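Local coordinates for protein Drep2 (Drosophila melanogaster, PDB 4D2K) that probably takes part in apoptotic DNA fragmentation, through a CIDE domain of the family that forms higher-order assemblies, at residues 8-20 with 66-78. Sequence-based numbering, arbitrary orientation.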
loop_
_atom_site.group_PDB
_atom_site.type_symbol
_atom_site.label_atom_id
_atom_site.label_comp_id
_atom_site.label_asym_id
_atom_site.label_seq_id
_atom_site.Cartn_x
_atom_site.Cartn_y
_atom_site.Cartn_z
ATOM N N GLY A 8 -14.743 2.717 8.676
ATOM C CA GLY A 8 -15.204 2.185 7.408
ATOM C C GLY A 8 -14.254 2.315 6.228
ATOM O O GLY A 8 -13.035 2.274 6.393
ATOM N N LYS A 9 -14.803 2.559 5.044
ATOM C CA LYS A 9 -13.974 2.646 3.852
ATOM C C LYS A 9 -13.267 3.997 3.809
ATOM O O LYS A 9 -13.887 5.031 4.063
ATOM C CB LYS A 9 -14.830 2.460 2.594
ATOM C CG LYS A 9 -15.673 1.174 2.549
ATOM C CD LYS A 9 -14.889 -0.096 2.275
ATOM C CE LYS A 9 -15.842 -1.289 2.308
ATOM N NZ LYS A 9 -15.245 -2.559 1.813
ATOM N N ARG A 10 -11.991 4.005 3.440
ATOM C CA ARG A 10 -11.231 5.257 3.428
ATOM C C ARG A 10 -10.375 5.283 2.160
ATOM O O ARG A 10 -9.933 4.231 1.699
ATOM C CB ARG A 10 -10.355 5.369 4.694
ATOM C CG ARG A 10 -9.187 4.379 4.717
ATOM C CD ARG A 10 -8.527 4.221 6.079
ATOM N NE ARG A 10 -9.418 3.565 7.041
ATOM C CZ ARG A 10 -9.216 3.545 8.356
ATOM N NH1 ARG A 10 -8.144 4.133 8.865
ATOM N NH2 ARG A 10 -10.074 2.926 9.156
ATOM N N PRO A 11 -10.091 6.475 1.624
ATOM C CA PRO A 11 -9.210 6.572 0.453
ATOM C C PRO A 11 -7.768 6.475 0.899
ATOM O O PRO A 11 -7.452 7.000 1.966
ATOM C CB PRO A 11 -9.507 7.960 -0.110
ATOM C CG PRO A 11 -10.002 8.748 1.078
ATOM C CD PRO A 11 -10.687 7.770 1.993
ATOM N N LEU A 12 -6.933 5.771 0.130
ATOM C CA LEU A 12 -5.491 5.699 0.357
ATOM C C LEU A 12 -4.835 5.743 -1.018
ATOM O O LEU A 12 -5.491 5.394 -2.013
ATOM C CB LEU A 12 -5.105 4.415 1.108
ATOM C CG LEU A 12 -5.674 4.253 2.528
ATOM C CD1 LEU A 12 -5.368 2.875 3.108
ATOM C CD2 LEU A 12 -5.191 5.373 3.441
ATOM N N LYS A 13 -3.569 6.170 -1.091
ATOM C CA LYS A 13 -2.851 6.199 -2.371
ATOM C C LYS A 13 -1.807 5.070 -2.412
ATOM O O LYS A 13 -1.014 4.903 -1.483
ATOM C CB LYS A 13 -2.186 7.566 -2.599
ATOM C CG LYS A 13 -3.191 8.742 -2.833
ATOM C CD LYS A 13 -2.475 10.121 -2.734
ATOM C CE LYS A 13 -3.417 11.325 -3.011
ATOM N NZ LYS A 13 -2.733 12.664 -2.855
ATOM N N ILE A 14 -1.773 4.317 -3.501
ATOM C CA ILE A 14 -0.888 3.179 -3.570
ATOM C C ILE A 14 -0.058 3.309 -4.838
ATOM O O ILE A 14 -0.565 3.345 -5.962
ATOM C CB ILE A 14 -1.666 1.826 -3.493
ATOM C CG1 ILE A 14 -0.698 0.649 -3.373
ATOM C CG2 ILE A 14 -2.561 1.607 -4.699
ATOM C CD1 ILE A 14 -0.136 0.450 -1.975
ATOM N N TRP A 15 1.240 3.482 -4.626
ATOM C CA TRP A 15 2.166 3.709 -5.716
ATOM C C TRP A 15 3.156 2.540 -5.802
ATOM O O TRP A 15 3.456 1.891 -4.787
ATOM C CB TRP A 15 2.928 5.010 -5.480
ATOM C CG TRP A 15 2.099 6.253 -5.414
ATOM C CD1 TRP A 15 0.751 6.344 -5.516
ATOM C CD2 TRP A 15 2.576 7.587 -5.198
ATOM N NE1 TRP A 15 0.353 7.652 -5.397
ATOM C CE2 TRP A 15 1.458 8.434 -5.198
ATOM C CE3 TRP A 15 3.842 8.144 -4.999
ATOM C CZ2 TRP A 15 1.567 9.825 -5.016
ATOM C CZ3 TRP A 15 3.945 9.528 -4.807
ATOM C CH2 TRP A 15 2.817 10.343 -4.817
ATOM N N ASP A 16 3.764 2.337 -6.971
ATOM C CA ASP A 16 4.703 1.226 -7.085
ATOM C C ASP A 16 6.019 1.675 -6.475
ATOM O O ASP A 16 6.151 2.845 -6.093
ATOM C CB ASP A 16 4.852 0.748 -8.536
ATOM C CG ASP A 16 5.453 1.792 -9.464
ATOM O OD1 ASP A 16 6.237 2.668 -9.047
ATOM O OD2 ASP A 16 5.095 1.750 -10.646
ATOM N N SER A 17 6.956 0.739 -6.345
ATOM C CA SER A 17 8.255 0.979 -5.708
ATOM C C SER A 17 8.999 2.162 -6.307
ATOM O O SER A 17 9.698 2.856 -5.593
ATOM C CB SER A 17 9.125 -0.276 -5.754
ATOM O OG SER A 17 9.383 -0.693 -7.081
ATOM N N TRP A 18 8.813 2.408 -7.598
ATOM C CA TRP A 18 9.520 3.493 -8.296
ATOM C C TRP A 18 8.756 4.815 -8.269
ATOM O O TRP A 18 9.240 5.811 -8.802
ATOM C CB TRP A 18 9.743 3.133 -9.774
ATOM C CG TRP A 18 10.684 2.015 -10.034
ATOM C CD1 TRP A 18 10.356 0.718 -10.291
ATOM C CD2 TRP A 18 12.113 2.089 -10.080
ATOM N NE1 TRP A 18 11.495 -0.024 -10.485
ATOM C CE2 TRP A 18 12.587 0.795 -10.361
ATOM C CE3 TRP A 18 13.039 3.125 -9.908
ATOM C CZ2 TRP A 18 13.943 0.505 -10.473
ATOM C CZ3 TRP A 18 14.388 2.836 -10.019
ATOM C CH2 TRP A 18 14.826 1.537 -10.299
ATOM N N ARG A 19 7.572 4.827 -7.654
ATOM C CA ARG A 19 6.711 6.024 -7.617
ATOM C C ARG A 19 6.300 6.428 -9.044
ATOM O O ARG A 19 6.124 7.607 -9.346
ATOM C CB ARG A 19 7.388 7.195 -6.883
ATOM C CG ARG A 19 7.855 6.875 -5.461
ATOM C CD ARG A 19 8.607 8.066 -4.857
ATOM N NE ARG A 19 8.801 7.930 -3.413
ATOM C CZ ARG A 19 9.804 7.270 -2.833
ATOM N NH1 ARG A 19 10.758 6.712 -3.568
ATOM N NH2 ARG A 19 9.870 7.207 -1.503
ATOM N N ASN A 20 6.132 5.416 -9.894
ATOM C CA ASN A 20 5.737 5.573 -11.284
ATOM C C ASN A 20 4.229 5.346 -11.487
ATOM O O ASN A 20 3.484 6.269 -11.812
ATOM C CB ASN A 20 6.566 4.599 -12.139
ATOM C CG ASN A 20 6.306 4.747 -13.626
ATOM O OD1 ASN A 20 6.065 3.759 -14.325
ATOM N ND2 ASN A 20 6.344 5.980 -14.115
ATOM N N PHE A 66 -2.534 0.032 10.406
ATOM C CA PHE A 66 -3.305 0.430 9.245
ATOM C C PHE A 66 -4.400 1.409 9.653
ATOM O O PHE A 66 -4.587 2.446 9.012
ATOM C CB PHE A 66 -3.917 -0.794 8.545
ATOM C CG PHE A 66 -5.023 -0.434 7.598
ATOM C CD1 PHE A 66 -4.745 -0.135 6.276
ATOM C CD2 PHE A 66 -6.343 -0.354 8.042
ATOM C CE1 PHE A 66 -5.761 0.236 5.401
ATOM C CE2 PHE A 66 -7.361 0.024 7.183
ATOM C CZ PHE A 66 -7.071 0.320 5.853
ATOM N N ARG A 67 -5.089 1.104 10.747
ATOM C CA ARG A 67 -6.204 1.942 11.167
ATOM C C ARG A 67 -5.715 3.263 11.633
ATOM O O ARG A 67 -6.494 4.229 11.621
ATOM C CB ARG A 67 -7.038 1.296 12.281
ATOM C CG ARG A 67 -7.927 0.169 11.795
ATOM C CD ARG A 67 -8.898 -0.307 12.872
ATOM N NE ARG A 67 -8.229 -1.123 13.883
ATOM C CZ ARG A 67 -7.862 -2.388 13.685
ATOM N NH1 ARG A 67 -8.093 -2.965 12.515
ATOM N NH2 ARG A 67 -7.262 -3.079 14.647
ATOM N N THR A 68 -4.420 3.364 11.969
ATOM C CA THR A 68 -3.969 4.729 12.328
ATOM C C THR A 68 -3.700 5.649 11.127
ATOM O O THR A 68 -3.407 6.823 11.314
ATOM C CB THR A 68 -2.684 4.733 13.144
ATOM O OG1 THR A 68 -1.548 4.491 12.292
ATOM C CG2 THR A 68 -2.795 3.748 14.301
ATOM N N LEU A 69 -3.708 5.113 9.904
ATOM C CA LEU A 69 -3.375 5.912 8.708
ATOM C C LEU A 69 -4.421 6.978 8.340
ATOM O O LEU A 69 -5.602 6.665 8.239
ATOM C CB LEU A 69 -3.190 4.991 7.489
ATOM C CG LEU A 69 -2.070 3.968 7.595
ATOM C CD1 LEU A 69 -1.954 3.134 6.312
ATOM C CD2 LEU A 69 -0.748 4.667 7.946
ATOM N N ALA A 70 -3.977 8.206 8.066
ATOM C CA ALA A 70 -4.868 9.267 7.600
ATOM C C ALA A 70 -5.321 9.002 6.166
ATOM O O ALA A 70 -4.587 8.364 5.384
ATOM C CB ALA A 70 -4.170 10.628 7.675
ATOM N N ASN A 71 -6.506 9.515 5.820
ATOM C CA ASN A 71 -7.015 9.466 4.448
ATOM C C ASN A 71 -5.963 9.926 3.463
ATOM O O ASN A 71 -5.302 10.935 3.707
ATOM C CB ASN A 71 -8.227 10.374 4.263
ATOM C CG ASN A 71 -9.482 9.821 4.882
ATOM O OD1 ASN A 71 -9.477 8.761 5.503
ATOM N ND2 ASN A 71 -10.585 10.528 4.679
ATOM N N ASN A 72 -5.833 9.197 2.359
ATOM C CA ASN A 72 -4.914 9.546 1.292
ATOM C C ASN A 72 -3.441 9.636 1.708
ATOM O O ASN A 72 -2.643 10.315 1.062
ATOM C CB ASN A 72 -5.370 10.843 0.623
ATOM C CG ASN A 72 -6.478 10.603 -0.395
ATOM O OD1 ASN A 72 -6.355 9.720 -1.257
ATOM N ND2 ASN A 72 -7.554 11.381 -0.314
ATOM N N THR A 73 -3.096 8.922 2.776
ATOM C CA THR A 73 -1.702 8.585 3.048
ATOM C C THR A 73 -1.139 7.859 1.817
ATOM O O THR A 73 -1.804 6.971 1.259
ATOM C CB THR A 73 -1.551 7.675 4.298
ATOM O OG1 THR A 73 -2.010 8.369 5.462
ATOM C CG2 THR A 73 -0.112 7.253 4.501
ATOM N N VAL A 74 0.052 8.275 1.382
ATOM C CA VAL A 74 0.727 7.649 0.240
ATOM C C VAL A 74 1.547 6.433 0.688
ATOM O O VAL A 74 2.431 6.551 1.527
ATOM C CB VAL A 74 1.659 8.641 -0.488
ATOM C CG1 VAL A 74 2.220 8.002 -1.772
ATOM C CG2 VAL A 74 0.925 9.928 -0.801
ATOM N N LEU A 75 1.223 5.274 0.132
ATOM C CA LEU A 75 1.865 3.999 0.442
ATOM C C LEU A 75 2.554 3.441 -0.806
ATOM O O LEU A 75 2.134 3.725 -1.923
ATOM C CB LEU A 75 0.838 2.987 0.963
ATOM C CG LEU A 75 0.041 3.339 2.221
ATOM C CD1 LEU A 75 -1.054 2.297 2.505
ATOM C CD2 LEU A 75 0.992 3.478 3.416
ATOM N N LEU A 76 3.629 2.679 -0.630
ATOM C CA LEU A 76 4.235 1.976 -1.754
ATOM C C LEU A 76 3.990 0.496 -1.562
ATOM O O LEU A 76 4.088 -0.041 -0.454
ATOM C CB LEU A 76 5.746 2.239 -1.869
ATOM C CG LEU A 76 6.290 3.670 -1.902
ATOM C CD1 LEU A 76 7.780 3.651 -2.211
ATOM C CD2 LEU A 76 5.546 4.551 -2.893
ATOM N N LEU A 77 3.696 -0.170 -2.662
ATOM C CA LEU A 77 3.602 -1.603 -2.644
ATOM C C LEU A 77 4.941 -2.116 -3.178
ATOM O O LEU A 77 5.350 -1.730 -4.253
ATOM C CB LEU A 77 2.419 -2.059 -3.493
ATOM C CG LEU A 77 1.881 -3.477 -3.386
ATOM C CD1 LEU A 77 0.439 -3.483 -3.833
ATOM C CD2 LEU A 77 2.685 -4.375 -4.285
ATOM N N LEU A 78 5.625 -2.951 -2.409
ATOM C CA LEU A 78 6.907 -3.536 -2.811
ATOM C C LEU A 78 6.737 -5.009 -3.100
ATOM O O LEU A 78 6.229 -5.757 -2.255
ATOM C CB LEU A 78 7.959 -3.391 -1.704
ATOM C CG LEU A 78 8.202 -1.986 -1.162
ATOM C CD1 LEU A 78 9.227 -2.007 -0.045
ATOM C CD2 LEU A 78 8.628 -1.060 -2.279
HETATM O O HOH W 1 -2.294 12.834 -0.291
#
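Lys13, Ile14 and Trp15 run parallel to Val74, Leu75 and Leu76 as the central strand pair of a ubiquitin-like mixed sheet, the CIDE-N fold, the strand axes crossing at -39°. Four backbone bonds, Lys13 N to Thr73 O, Leu75 N to Lys13 O, Trp15 N to Leu75 O and Leu77 N to Trp15 O, join the strands, and Asn72 N extends the series to Pro11 O (2.8 Å). On one sheet face, Val74 CG1 sits 3.4 Å from the centroid of the Trp15 six-membered ring, a CH-pi contact directly over the indole, while Arg22 makes a cation-pi contact with the same residue. On the other face, Ile14 CD1 packs against Leu77 CB (3.9 Å). Nearer helix 63-67, Leu12 CD1 meets Phe66 CE1 (3.5 Å); Phe66 also touches Phe30 and Leu33 of helix 30-40. Arg10 reaches the backbone at Arg67: its side chain bends about the CG-CD bond (chi3 68°), which turns the guanidinium toward the carbonyl, where NH1 donates to Arg67 O (3.2 Å), nearly in the guanidinium plane but above that of the carbonyl, and Phe66 CE2 covers one guanidinium face. A leucine in its place would probably leave Arg67 O without this donor and Phe66 CE2 without the guanidinium against it. A water joins Lys13 to the turn before strand 74-78, accepting from Lys13 NZ (2.6 Å) and donating to Asn72 O (2.9 Å).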